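Local coordinates for protein beta-galactosidase/beta-glucuronidase (Faecalibacterium prausnitzii L2-6, PDB 6MVF) that binds flavin mononucleotide and probably hydrolyses beta-glucuronides as a glycoside hydrolase of family 2, at residues A[35-38]-A[44-47]; A[246-251]-A[292-297]; A[299-304]-A[322-327]; A[541-546]-A[552-557]. One frame throughout, in Å; residues are numbered along the deposited sequence.

Contact 1 of 4, residues A[35-38]-A[44-47]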
loop_
_atom_site.group_PDB
_atom_site.type_symbol
_atom_site.label_atom_id
_atom_site.label_comp_id
_atom_site.label_asym_id
_atom_site.label_seq_id
_atom_site.Cartn_x
_atom_site.Cartn_y
_atom_site.Cartn_z
ATOM N N THR A 35 -18.239 2.695 -25.157
ATOM C CA THR A 35 -19.476 3.394 -25.446
ATOM C C THR A 35 -20.599 2.380 -25.522
ATOM O O THR A 35 -20.466 1.353 -26.198
ATOM C CB THR A 35 -19.373 4.173 -26.752
ATOM O OG1 THR A 35 -18.220 5.000 -26.678
ATOM C CG2 THR A 35 -20.595 5.056 -26.938
ATOM N N LEU A 36 -21.683 2.657 -24.805
ATOM C CA LEU A 36 -22.891 1.845 -24.843
ATOM C C LEU A 36 -23.937 2.560 -25.684
ATOM O O LEU A 36 -24.358 3.668 -25.336
ATOM C CB LEU A 36 -23.429 1.603 -23.436
ATOM C CG LEU A 36 -24.721 0.804 -23.376
ATOM C CD1 LEU A 36 -24.516 -0.544 -24.031
ATOM C CD2 LEU A 36 -25.150 0.637 -21.951
ATOM N N ARG A 37 -24.340 1.939 -26.788
ATOM C CA ARG A 37 -25.449 2.418 -27.604
ATOM C C ARG A 37 -26.629 1.462 -27.481
ATOM O O ARG A 37 -26.477 0.291 -27.112
ATOM C CB ARG A 37 -25.055 2.561 -29.080
ATOM C CG ARG A 37 -23.975 3.575 -29.332
ATOM C CD ARG A 37 -23.547 3.556 -30.777
ATOM N NE ARG A 37 -22.540 4.573 -31.038
ATOM C CZ ARG A 37 -21.243 4.325 -31.136
ATOM N NH1 ARG A 37 -20.803 3.088 -31.001
ATOM N NH2 ARG A 37 -20.383 5.310 -31.363
ATOM N N PHE A 38 -27.813 1.986 -27.790
ATOM C CA PHE A 38 -29.053 1.206 -27.793
ATOM C C PHE A 38 -29.691 1.321 -29.168
ATOM O O PHE A 38 -30.291 2.360 -29.492
ATOM C CB PHE A 38 -30.007 1.692 -26.703
ATOM C CG PHE A 38 -29.565 1.329 -25.309
ATOM C CD1 PHE A 38 -28.757 2.182 -24.576
ATOM C CD2 PHE A 38 -29.946 0.123 -24.735
ATOM C CE1 PHE A 38 -28.337 1.844 -23.289
ATOM C CE2 PHE A 38 -29.529 -0.219 -23.449
ATOM C CZ PHE A 38 -28.716 0.646 -22.734
ATOM N N ALA A 44 -29.857 7.599 -25.044
ATOM C CA ALA A 44 -28.775 8.203 -25.799
ATOM C C ALA A 44 -27.478 7.451 -25.516
ATOM O O ALA A 44 -27.297 6.871 -24.446
ATOM C CB ALA A 44 -28.643 9.684 -25.438
ATOM N N ALA A 45 -26.579 7.436 -26.499
ATOM C CA ALA A 45 -25.276 6.818 -26.299
ATOM C C ALA A 45 -24.585 7.401 -25.075
ATOM O O ALA A 45 -24.803 8.557 -24.702
ATOM C CB ALA A 45 -24.398 7.016 -27.525
ATOM N N GLU A 46 -23.753 6.580 -24.439
ATOM C CA GLU A 46 -23.069 6.960 -23.212
ATOM C C GLU A 46 -21.747 6.204 -23.122
ATOM O O GLU A 46 -21.624 5.074 -23.605
ATOM C CB GLU A 46 -23.941 6.669 -21.987
ATOM C CG GLU A 46 -23.255 6.933 -20.664
ATOM C CD GLU A 46 -24.115 6.570 -19.457
ATOM O OE1 GLU A 46 -25.082 5.785 -19.612
ATOM O OE2 GLU A 46 -23.815 7.076 -18.347
ATOM N N THR A 47 -20.750 6.844 -22.525
ATOM C CA THR A 47 -19.496 6.167 -22.254
ATOM C C THR A 47 -19.545 5.599 -20.851
ATOM O O THR A 47 -20.044 6.248 -19.927
ATOM C CB THR A 47 -18.305 7.103 -22.395
ATOM O OG1 THR A 47 -18.555 8.282 -21.629
ATOM C CG2 THR A 47 -18.110 7.469 -23.851
#
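A45 meets R37 through its methyl: A45 CB lies 3.9 Å from R37 CG. With CG anti to the carbonyl carbon (chi1 -63°), the R37 chain starts out beside A45. The backbone of A45 also touches L36, with A45 CA 3.4 Å from L36 O in a CA-H...O contact. E46 carries the pairing. E46 N donates to L36 O over 3.1 Å. In return L36 N donates to E46 O at 2.7 Å. L36 and E46 are thus an antiparallel hydrogen-bonded pair, with both side chains on one face of the sheet. T35 CA adds a CA-H...O contact to the same E46 O, 3.3 Å away. T47 forms the next, non-hydrogen-bonded pair with T35. Their side chains share the other face and approach at a slant, T47 CG2 lying 3.8 Å from T35 OG1. The two segments make a beta hairpin at the border of a six-stranded antiparallel sheet in the sugar-binding domain. Strand 46-48 is outermost in this chain, and strand 34-37 bonds through T35 and R37 to strand 70-78.

Contact 2 of 4, residues A[246-251]-A[292-297]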
loop_
_atom_site.group_PDB
_atom_site.type_symbol
_atom_site.label_atom_id
_atom_site.label_comp_id
_atom_site.label_asym_id
_atom_site.label_seq_id
_atom_site.Cartn_x
_atom_site.Cartn_y
_atom_site.Cartn_z
ATOM N N TRP A 246 -8.822 -28.697 4.573
ATOM C CA TRP A 246 -9.722 -27.555 4.427
ATOM C C TRP A 246 -11.037 -27.801 5.183
ATOM O O TRP A 246 -11.653 -28.865 5.047
ATOM C CB TRP A 246 -10.002 -27.307 2.937
ATOM C CG TRP A 246 -10.821 -26.071 2.669
ATOM C CD1 TRP A 246 -10.346 -24.834 2.348
ATOM C CD2 TRP A 246 -12.251 -25.947 2.722
ATOM N NE1 TRP A 246 -11.385 -23.950 2.189
ATOM C CE2 TRP A 246 -12.565 -24.609 2.419
ATOM C CE3 TRP A 246 -13.295 -26.837 2.993
ATOM C CZ2 TRP A 246 -13.883 -24.139 2.379
ATOM C CZ3 TRP A 246 -14.593 -26.374 2.947
ATOM C CH2 TRP A 246 -14.878 -25.034 2.645
ATOM N N SER A 247 -11.470 -26.814 5.972
ATOM C CA SER A 247 -12.825 -26.819 6.530
ATOM C C SER A 247 -13.295 -25.377 6.662
ATOM O O SER A 247 -12.523 -24.443 6.458
ATOM C CB SER A 247 -12.894 -27.544 7.881
ATOM O OG SER A 247 -12.360 -26.744 8.923
ATOM N N MET A 248 -14.582 -25.195 6.982
ATOM C CA MET A 248 -15.124 -23.841 7.154
ATOM C C MET A 248 -14.436 -23.101 8.294
ATOM O O MET A 248 -14.222 -21.886 8.202
ATOM C CB MET A 248 -16.643 -23.873 7.392
ATOM C CG MET A 248 -17.436 -24.381 6.192
ATOM S SD MET A 248 -17.460 -26.192 6.054
ATOM C CE MET A 248 -18.525 -26.564 7.464
ATOM N N ASP A 249 -14.059 -23.813 9.357
ATOM C CA ASP A 249 -13.348 -23.186 10.463
ATOM C C ASP A 249 -11.861 -22.942 10.166
ATOM O O ASP A 249 -11.300 -21.942 10.631
ATOM C CB ASP A 249 -13.523 -24.031 11.720
ATOM C CG ASP A 249 -14.845 -23.760 12.409
ATOM O OD1 ASP A 249 -15.439 -22.668 12.170
ATOM O OD2 ASP A 249 -15.295 -24.634 13.183
ATOM N N GLU A 250 -11.208 -23.839 9.405
ATOM C CA GLU A 250 -9.800 -23.717 9.008
ATOM C C GLU A 250 -9.679 -23.923 7.504
ATOM O O GLU A 250 -9.363 -25.027 7.040
ATOM C CB GLU A 250 -8.926 -24.746 9.724
ATOM C CG GLU A 250 -8.668 -24.498 11.201
ATOM C CD GLU A 250 -7.553 -25.412 11.749
ATOM O OE1 GLU A 250 -6.348 -25.162 11.446
ATOM O OE2 GLU A 250 -7.890 -26.396 12.461
ATOM N N PRO A 251 -9.933 -22.897 6.712
ATOM C CA PRO A 251 -9.911 -23.089 5.244
ATOM C C PRO A 251 -8.505 -23.095 4.651
ATOM O O PRO A 251 -8.130 -22.222 3.861
ATOM C CB PRO A 251 -10.740 -21.898 4.753
ATOM C CG PRO A 251 -10.419 -20.838 5.775
ATOM C CD PRO A 251 -10.441 -21.568 7.078
ATOM N N GLU A 292 -16.099 -35.063 11.118
ATOM C CA GLU A 292 -16.734 -34.435 12.266
ATOM C C GLU A 292 -18.135 -33.979 11.885
ATOM O O GLU A 292 -18.319 -33.322 10.854
ATOM C CB GLU A 292 -15.907 -33.256 12.780
ATOM C CG GLU A 292 -16.548 -32.559 13.959
ATOM C CD GLU A 292 -15.574 -31.714 14.764
ATOM O OE1 GLU A 292 -14.352 -32.001 14.712
ATOM O OE2 GLU A 292 -16.037 -30.764 15.447
ATOM N N ALA A 293 -19.114 -34.330 12.718
ATOM C CA ALA A 293 -20.487 -33.870 12.527
ATOM C C ALA A 293 -20.563 -32.355 12.653
ATOM O O ALA A 293 -20.201 -31.793 13.690
ATOM C CB ALA A 293 -21.402 -34.525 13.552
ATOM N N THR A 294 -21.027 -31.694 11.592
ATOM C CA THR A 294 -21.027 -30.235 11.520
ATOM C C THR A 294 -22.289 -29.768 10.814
ATOM O O THR A 294 -22.305 -29.606 9.586
ATOM C CB THR A 294 -19.791 -29.710 10.788
ATOM O OG1 THR A 294 -18.618 -30.330 11.321
ATOM C CG2 THR A 294 -19.670 -28.195 10.937
ATOM N N PRO A 295 -23.371 -29.536 11.554
ATOM C CA PRO A 295 -24.603 -29.074 10.899
ATOM C C PRO A 295 -24.343 -27.784 10.125
ATOM O O PRO A 295 -23.670 -26.875 10.620
ATOM C CB PRO A 295 -25.572 -28.868 12.071
ATOM C CG PRO A 295 -25.074 -29.787 13.146
ATOM C CD PRO A 295 -23.560 -29.762 13.001
ATOM N N LEU A 296 -24.840 -27.738 8.879
ATOM C CA LEU A 296 -24.716 -26.559 8.023
ATOM C C LEU A 296 -25.838 -25.570 8.329
ATOM O O LEU A 296 -27.015 -25.870 8.108
ATOM C CB LEU A 296 -24.751 -26.960 6.550
ATOM C CG LEU A 296 -23.537 -27.745 6.036
ATOM C CD1 LEU A 296 -23.481 -27.704 4.530
ATOM C CD2 LEU A 296 -22.215 -27.220 6.653
ATOM N N ARG A 297 -25.479 -24.393 8.837
ATOM C CA ARG A 297 -26.441 -23.360 9.202
ATOM C C ARG A 297 -26.004 -22.048 8.561
ATOM O O ARG A 297 -24.980 -21.465 8.949
ATOM C CB ARG A 297 -26.554 -23.231 10.726
ATOM C CG ARG A 297 -26.955 -24.532 11.446
ATOM C CD ARG A 297 -28.328 -25.052 10.938
ATOM N NE ARG A 297 -28.814 -26.244 11.630
ATOM C CZ ARG A 297 -28.908 -27.457 11.081
ATOM N NH1 ARG A 297 -28.545 -27.668 9.822
ATOM N NH2 ARG A 297 -29.363 -28.472 11.797
#
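M248 touches both T294 and L296 with a single atom, its terminal methyl. M248 CE is 3.8 Å from L296 CD2, where the two side chains cross at about a right angle. T294 comes tip to tip, its CG2 lying 4.0 Å from M248 CE. The methionine chain is bent at chi2 (81°) and again at chi3 (71°), which turns the methyl so that it meets both partners. T294 is held by its hydroxyl. T294 OG1 donates to E292 O, 3.0 Å away, from above the carbonyl plane. A serine in place of T294 would keep a hydroxyl but drop CG2, and M248 CE would probably be left with a gap on that side. Further out, S247 shapes the turn that presents M248. Its OG accepts from E250 N at 3.2 Å, an ST motif, and S247 N donates to E250 O. I289 of strand 286-289 touches both M248 and T294. The contact joins the loop between strands 236-240 and 254-262 to strand 292-300 of the TIM barrel domain. Strand 529-532 bonds to that strand through L296, and A353 of strand 353-357 packs against both M248 and L296.

Contact 3 of 4, residues A[299-304]-A[322-327]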
loop_
_atom_site.group_PDB
_atom_site.type_symbol
_atom_site.label_atom_id
_atom_site.label_comp_id
_atom_site.label_asym_id
_atom_site.label_seq_id
_atom_site.Cartn_x
_atom_site.Cartn_y
_atom_site.Cartn_z
ATOM N N VAL A 299 -27.030 -19.109 4.931
ATOM C CA VAL A 299 -27.821 -18.094 4.248
ATOM C C VAL A 299 -27.669 -18.284 2.743
ATOM O O VAL A 299 -26.777 -18.984 2.266
ATOM C CB VAL A 299 -27.395 -16.653 4.671
ATOM C CG1 VAL A 299 -27.458 -16.482 6.168
ATOM C CG2 VAL A 299 -25.989 -16.347 4.216
ATOM N N SER A 300 -28.563 -17.657 1.995
ATOM C CA SER A 300 -28.416 -17.474 0.561
ATOM C C SER A 300 -27.974 -16.047 0.300
ATOM O O SER A 300 -28.110 -15.175 1.163
ATOM C CB SER A 300 -29.726 -17.771 -0.165
ATOM O OG SER A 300 -30.069 -19.149 -0.019
ATOM N N ARG A 301 -27.437 -15.813 -0.901
ATOM C CA ARG A 301 -26.876 -14.512 -1.254
ATOM C C ARG A 301 -27.083 -14.273 -2.738
ATOM O O ARG A 301 -26.637 -15.080 -3.555
ATOM C CB ARG A 301 -25.380 -14.456 -0.897
ATOM C CG ARG A 301 -24.680 -13.114 -1.152
ATOM C CD ARG A 301 -23.699 -13.173 -2.327
ATOM N NE ARG A 301 -23.077 -11.873 -2.579
ATOM C CZ ARG A 301 -22.230 -11.611 -3.579
ATOM N NH1 ARG A 301 -21.886 -12.560 -4.447
ATOM N NH2 ARG A 301 -21.702 -10.397 -3.702
ATOM N N HIS A 302 -27.759 -13.176 -3.085
ATOM C CA HIS A 302 -27.859 -12.703 -4.461
ATOM C C HIS A 302 -26.675 -11.771 -4.776
ATOM O O HIS A 302 -25.936 -11.361 -3.875
ATOM C CB HIS A 302 -29.199 -12.003 -4.674
ATOM C CG HIS A 302 -30.244 -12.871 -5.294
ATOM N ND1 HIS A 302 -30.062 -13.498 -6.506
ATOM C CD2 HIS A 302 -31.492 -13.197 -4.883
ATOM C CE1 HIS A 302 -31.146 -14.192 -6.807
ATOM N NE2 HIS A 302 -32.034 -14.018 -5.843
ATOM N N GLN A 303 -26.482 -11.438 -6.069
ATOM C CA GLN A 303 -25.254 -10.757 -6.493
ATOM C C GLN A 303 -25.437 -9.258 -6.818
ATOM O O GLN A 303 -24.725 -8.702 -7.657
ATOM C CB GLN A 303 -24.627 -11.496 -7.675
ATOM C CG GLN A 303 -25.323 -11.313 -8.991
ATOM C CD GLN A 303 -24.616 -12.037 -10.135
ATOM O OE1 GLN A 303 -23.475 -12.468 -10.002
ATOM N NE2 GLN A 303 -25.304 -12.170 -11.269
ATOM N N ASP A 304 -26.330 -8.563 -6.124
ATOM C CA ASP A 304 -26.590 -7.171 -6.444
ATOM C C ASP A 304 -26.358 -6.297 -5.216
ATOM O O ASP A 304 -26.200 -6.790 -4.098
ATOM C CB ASP A 304 -28.015 -6.985 -7.012
ATOM C CG ASP A 304 -29.135 -7.412 -6.036
ATOM O OD1 ASP A 304 -28.856 -7.971 -4.950
ATOM O OD2 ASP A 304 -30.316 -7.180 -6.371
ATOM N N GLN A 322 -17.365 -11.294 4.246
ATOM C CA GLN A 322 -16.973 -10.975 5.615
ATOM C C GLN A 322 -18.182 -10.715 6.504
ATOM O O GLN A 322 -18.208 -11.145 7.664
ATOM C CB GLN A 322 -16.015 -9.783 5.624
ATOM C CG GLN A 322 -14.560 -10.220 5.627
ATOM C CD GLN A 322 -13.682 -9.489 4.602
ATOM O OE1 GLN A 322 -13.903 -8.303 4.297
ATOM N NE2 GLN A 322 -12.671 -10.200 4.064
ATOM N N ILE A 323 -19.193 -10.017 5.994
ATOM C CA ILE A 323 -20.397 -9.826 6.796
ATOM C C ILE A 323 -21.023 -11.173 7.146
ATOM O O ILE A 323 -21.402 -11.422 8.303
ATOM C CB ILE A 323 -21.384 -8.901 6.071
ATOM C CG1 ILE A 323 -20.830 -7.479 6.064
ATOM C CG2 ILE A 323 -22.724 -8.945 6.767
ATOM C CD1 ILE A 323 -21.513 -6.528 5.080
ATOM N N ILE A 324 -21.077 -12.088 6.173
ATOM C CA ILE A 324 -21.667 -13.396 6.445
ATOM C C ILE A 324 -20.803 -14.198 7.417
ATOM O O ILE A 324 -21.337 -14.932 8.262
ATOM C CB ILE A 324 -21.916 -14.139 5.124
ATOM C CG1 ILE A 324 -22.957 -13.366 4.299
ATOM C CG2 ILE A 324 -22.383 -15.575 5.394
ATOM C CD1 ILE A 324 -22.895 -13.654 2.822
ATOM N N LYS A 325 -19.468 -14.050 7.345
ATOM C CA LYS A 325 -18.580 -14.681 8.320
ATOM C C LYS A 325 -18.827 -14.164 9.735
ATOM O O LYS A 325 -18.888 -14.953 10.685
ATOM C CB LYS A 325 -17.115 -14.469 7.935
ATOM C CG LYS A 325 -16.130 -15.313 8.761
ATOM C CD LYS A 325 -16.141 -16.748 8.248
ATOM C CE LYS A 325 -15.285 -17.653 9.071
ATOM N NZ LYS A 325 -15.474 -19.043 8.640
ATOM N N GLU A 326 -18.964 -12.844 9.903
ATOM C CA GLU A 326 -19.228 -12.288 11.232
ATOM C C GLU A 326 -20.542 -12.799 11.809
ATOM O O GLU A 326 -20.705 -12.871 13.036
ATOM C CB GLU A 326 -19.270 -10.757 11.166
ATOM C CG GLU A 326 -17.947 -10.087 10.838
ATOM C CD GLU A 326 -18.114 -8.649 10.317
ATOM O OE1 GLU A 326 -17.088 -8.048 9.869
ATOM O OE2 GLU A 326 -19.265 -8.131 10.354
ATOM N N LEU A 327 -21.502 -13.103 10.933
ATOM C CA LEU A 327 -22.779 -13.662 11.343
ATOM C C LEU A 327 -22.609 -15.025 12.008
ATOM O O LEU A 327 -23.401 -15.393 12.884
ATOM C CB LEU A 327 -23.694 -13.762 10.117
ATOM C CG LEU A 327 -25.088 -14.335 10.340
ATOM C CD1 LEU A 327 -25.896 -13.424 11.260
ATOM C CD2 LEU A 327 -25.785 -14.557 9.021
#
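V299 faces I324 and L327 where a barrel strand packs on its helix. Its CB leaves the strand toward the helix and splits into two methyls. CG1 meets L327 tip to tip, with V299 CG1 3.8 Å from L327 CD2. With CG1 anti to the carbonyl carbon (chi1 -55°), CG2 sits between that carbon and the backbone N. This turns it to I324, where V299 CG2 lies 3.9 Å from I324 CG2 and the two side chains pass at a slant. L327 reaches back because its CG is anti to its backbone N (chi1 180°). Two residues on, R301 adds a looser touch: R301 CG is 4.4 Å from I324 CD1. The end of R301 turns to other partners, with NH2 in a salt bridge to D320 and a hydrogen bond to H317. The pieces belong to the beta-alpha-beta unit of strand 292-300, helix 314-327 and strand 331-334 in the TIM barrel domain. L327 also packs on F568, Y571 and W575 of helix 566-575. No hydrogen bond crosses between the two segments. Strand and helix are therefore held here by buried aliphatic groups in van der Waals contact, while the arginine takes its charge to D320.

Contact 4 of 4, residues A[541-546]-A[552-557]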
loop_
_atom_site.group_PDB
_atom_site.type_symbol
_atom_site.label_atom_id
_atom_site.label_comp_id
_atom_site.label_asym_id
_atom_site.label_seq_id
_atom_site.Cartn_x
_atom_site.Cartn_y
_atom_site.Cartn_z
ATOM N N ALA A 541 -37.668 -5.994 -9.706
ATOM C CA ALA A 541 -38.450 -4.910 -10.309
ATOM C C ALA A 541 -39.960 -5.093 -10.162
ATOM O O ALA A 541 -40.683 -4.100 -10.007
ATOM C CB ALA A 541 -38.091 -4.767 -11.787
ATOM N N ALA A 542 -40.448 -6.346 -10.166
ATOM C CA ALA A 542 -41.879 -6.652 -10.119
ATOM C C ALA A 542 -42.523 -6.491 -8.742
ATOM O O ALA A 542 -43.753 -6.463 -8.675
ATOM C CB ALA A 542 -42.132 -8.083 -10.607
ATOM N N ARG A 543 -41.758 -6.382 -7.655
ATOM C CA ARG A 543 -42.346 -6.378 -6.313
ATOM C C ARG A 543 -42.977 -5.041 -5.949
ATOM O O ARG A 543 -42.422 -3.975 -6.226
ATOM C CB ARG A 543 -41.297 -6.701 -5.250
ATOM C CG ARG A 543 -40.892 -8.145 -5.191
ATOM C CD ARG A 543 -41.806 -8.914 -4.291
ATOM N NE ARG A 543 -41.372 -10.296 -4.233
ATOM C CZ ARG A 543 -41.658 -11.123 -3.245
ATOM N NH1 ARG A 543 -42.375 -10.696 -2.208
ATOM N NH2 ARG A 543 -41.202 -12.369 -3.289
ATOM N N SER A 544 -44.111 -5.106 -5.253
ATOM C CA SER A 544 -44.687 -3.918 -4.623
ATOM C C SER A 544 -45.520 -4.385 -3.440
ATOM O O SER A 544 -46.576 -4.990 -3.633
ATOM C CB SER A 544 -45.526 -3.111 -5.619
ATOM O OG SER A 544 -46.092 -1.961 -5.002
ATOM N N GLU A 545 -45.052 -4.108 -2.226
ATOM C CA GLU A 545 -45.720 -4.559 -1.008
ATOM C C GLU A 545 -44.973 -4.020 0.204
ATOM O O GLU A 545 -43.777 -3.721 0.136
ATOM C CB GLU A 545 -45.802 -6.087 -0.928
ATOM C CG GLU A 545 -44.468 -6.804 -0.782
ATOM C CD GLU A 545 -44.563 -8.296 -1.141
ATOM O OE1 GLU A 545 -44.447 -8.619 -2.343
ATOM O OE2 GLU A 545 -44.770 -9.140 -0.233
ATOM N N GLY A 546 -45.692 -3.913 1.318
ATOM C CA GLY A 546 -45.115 -3.371 2.530
ATOM C C GLY A 546 -44.717 -1.911 2.443
ATOM O O GLY A 546 -43.942 -1.442 3.279
ATOM N N ASN A 552 -37.143 -7.428 -2.781
ATOM C CA ASN A 552 -37.376 -8.449 -1.772
ATOM C C ASN A 552 -36.677 -8.002 -0.486
ATOM O O ASN A 552 -35.464 -7.757 -0.486
ATOM C CB ASN A 552 -36.866 -9.801 -2.255
ATOM C CG ASN A 552 -37.260 -10.939 -1.332
ATOM O OD1 ASN A 552 -36.860 -10.973 -0.176
ATOM N ND2 ASN A 552 -38.034 -11.894 -1.850
ATOM N N ASN A 553 -37.442 -7.844 0.589
ATOM C CA ASN A 553 -36.927 -7.326 1.850
ATOM C C ASN A 553 -36.904 -8.393 2.941
ATOM O O ASN A 553 -37.136 -8.113 4.121
ATOM C CB ASN A 553 -37.724 -6.104 2.303
ATOM C CG ASN A 553 -37.394 -4.849 1.486
ATOM O OD1 ASN A 553 -36.227 -4.439 1.364
ATOM N ND2 ASN A 553 -38.423 -4.243 0.916
ATOM N N LYS A 554 -36.593 -9.631 2.553
ATOM C CA LYS A 554 -36.426 -10.736 3.485
ATOM C C LYS A 554 -34.994 -10.836 4.003
ATOM O O LYS A 554 -34.624 -11.875 4.570
ATOM C CB LYS A 554 -36.857 -12.063 2.838
ATOM C CG LYS A 554 -38.275 -12.067 2.320
ATOM C CD LYS A 554 -38.855 -13.481 2.196
ATOM C CE LYS A 554 -40.263 -13.462 1.561
ATOM N NZ LYS A 554 -40.224 -13.099 0.093
ATOM N N GLY A 555 -34.201 -9.770 3.846
ATOM C CA GLY A 555 -32.804 -9.817 4.238
ATOM C C GLY A 555 -32.612 -9.768 5.743
ATOM O O GLY A 555 -33.425 -9.228 6.494
ATOM N N LEU A 556 -31.536 -10.398 6.196
ATOM C CA LEU A 556 -31.052 -10.152 7.542
ATOM C C LEU A 556 -30.283 -8.842 7.610
ATOM O O LEU A 556 -30.084 -8.307 8.705
ATOM C CB LEU A 556 -30.156 -11.304 8.014
ATOM C CG LEU A 556 -30.691 -12.734 7.988
ATOM C CD1 LEU A 556 -29.538 -13.762 8.137
ATOM C CD2 LEU A 556 -31.731 -12.928 9.083
ATOM N N VAL A 557 -29.879 -8.320 6.453
ATOM C CA VAL A 557 -29.074 -7.115 6.300
ATOM C C VAL A 557 -29.654 -6.351 5.118
ATOM O O VAL A 557 -30.209 -6.954 4.194
ATOM C CB VAL A 557 -27.578 -7.467 6.076
ATOM C CG1 VAL A 557 -26.712 -6.234 5.887
ATOM C CG2 VAL A 557 -27.053 -8.294 7.246
HETATM O O HOH W 1 -40.989 -5.185 0.432
#
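N552 and K554, which meet R543 here, fit the N-x-K motif by which gut bacterial beta-glucuronidases recognise the carboxylate of glucuronic acid. That role is consistent with this enzyme, though no substrate is bound. R543 and N552 lie alongside each other and point the same way. N552 ND2 sits over one face of the guanidinium, 3.5 Å from R543 NH2, and the two flat groups are turned 67° apart. Both nitrogens bond to D152 OD2, which is consistent with their closeness. K554 comes across R543 at about a right angle, with K554 NZ 3.6 Å from R543 NH2. Y459 OH takes part in hydrogen bonds with both of these nitrogens.

The chain at 552-554 forms an Asx turn: N552 OD1 accepts from K554 N over 3.1 Å, which fixes the amide with ND2 turned to R543. On its own strand, 543-545, R543 NH1 makes a salt bridge with E545 OE1 at 2.9 Å. The bend at chi2 (-87°) brings the guanidinium there. An alanine at R543 would probably leave D152 without this salt-bridge partner and take from E545 OE1 its salt bridge, though E545 OE2 keeps Y505. Beside this cluster a water accepts from N553 ND2 at 2.8 Å and lies near E545 O. N553 OD1 makes a weak hydrogen bond with N264 of the second subunit.

The four contacts follow one another along the chain. Contact 1 lies in the sugar-binding domain, its centre 31 Å from that of contact 4 and 47 Å from that of contact 2, with which it has no touch. Contact 2 joins the loop between strands 236-240 and 254-262 to the barrel. It shares strand 292-300 with contact 3, and their centres are 17 Å apart. M248 O also lies 3.1 Å from K325 NZ on helix 314-327. Contacts 3 and 4, again 17 Å apart by centres, touch where L556 CD1 packs 3.9 Å from both V299 CG1 and L327 CD2. Contacts 2, 3 and 4 thus form a connected path through the barrel, from a domain junction to the N-x-K segment.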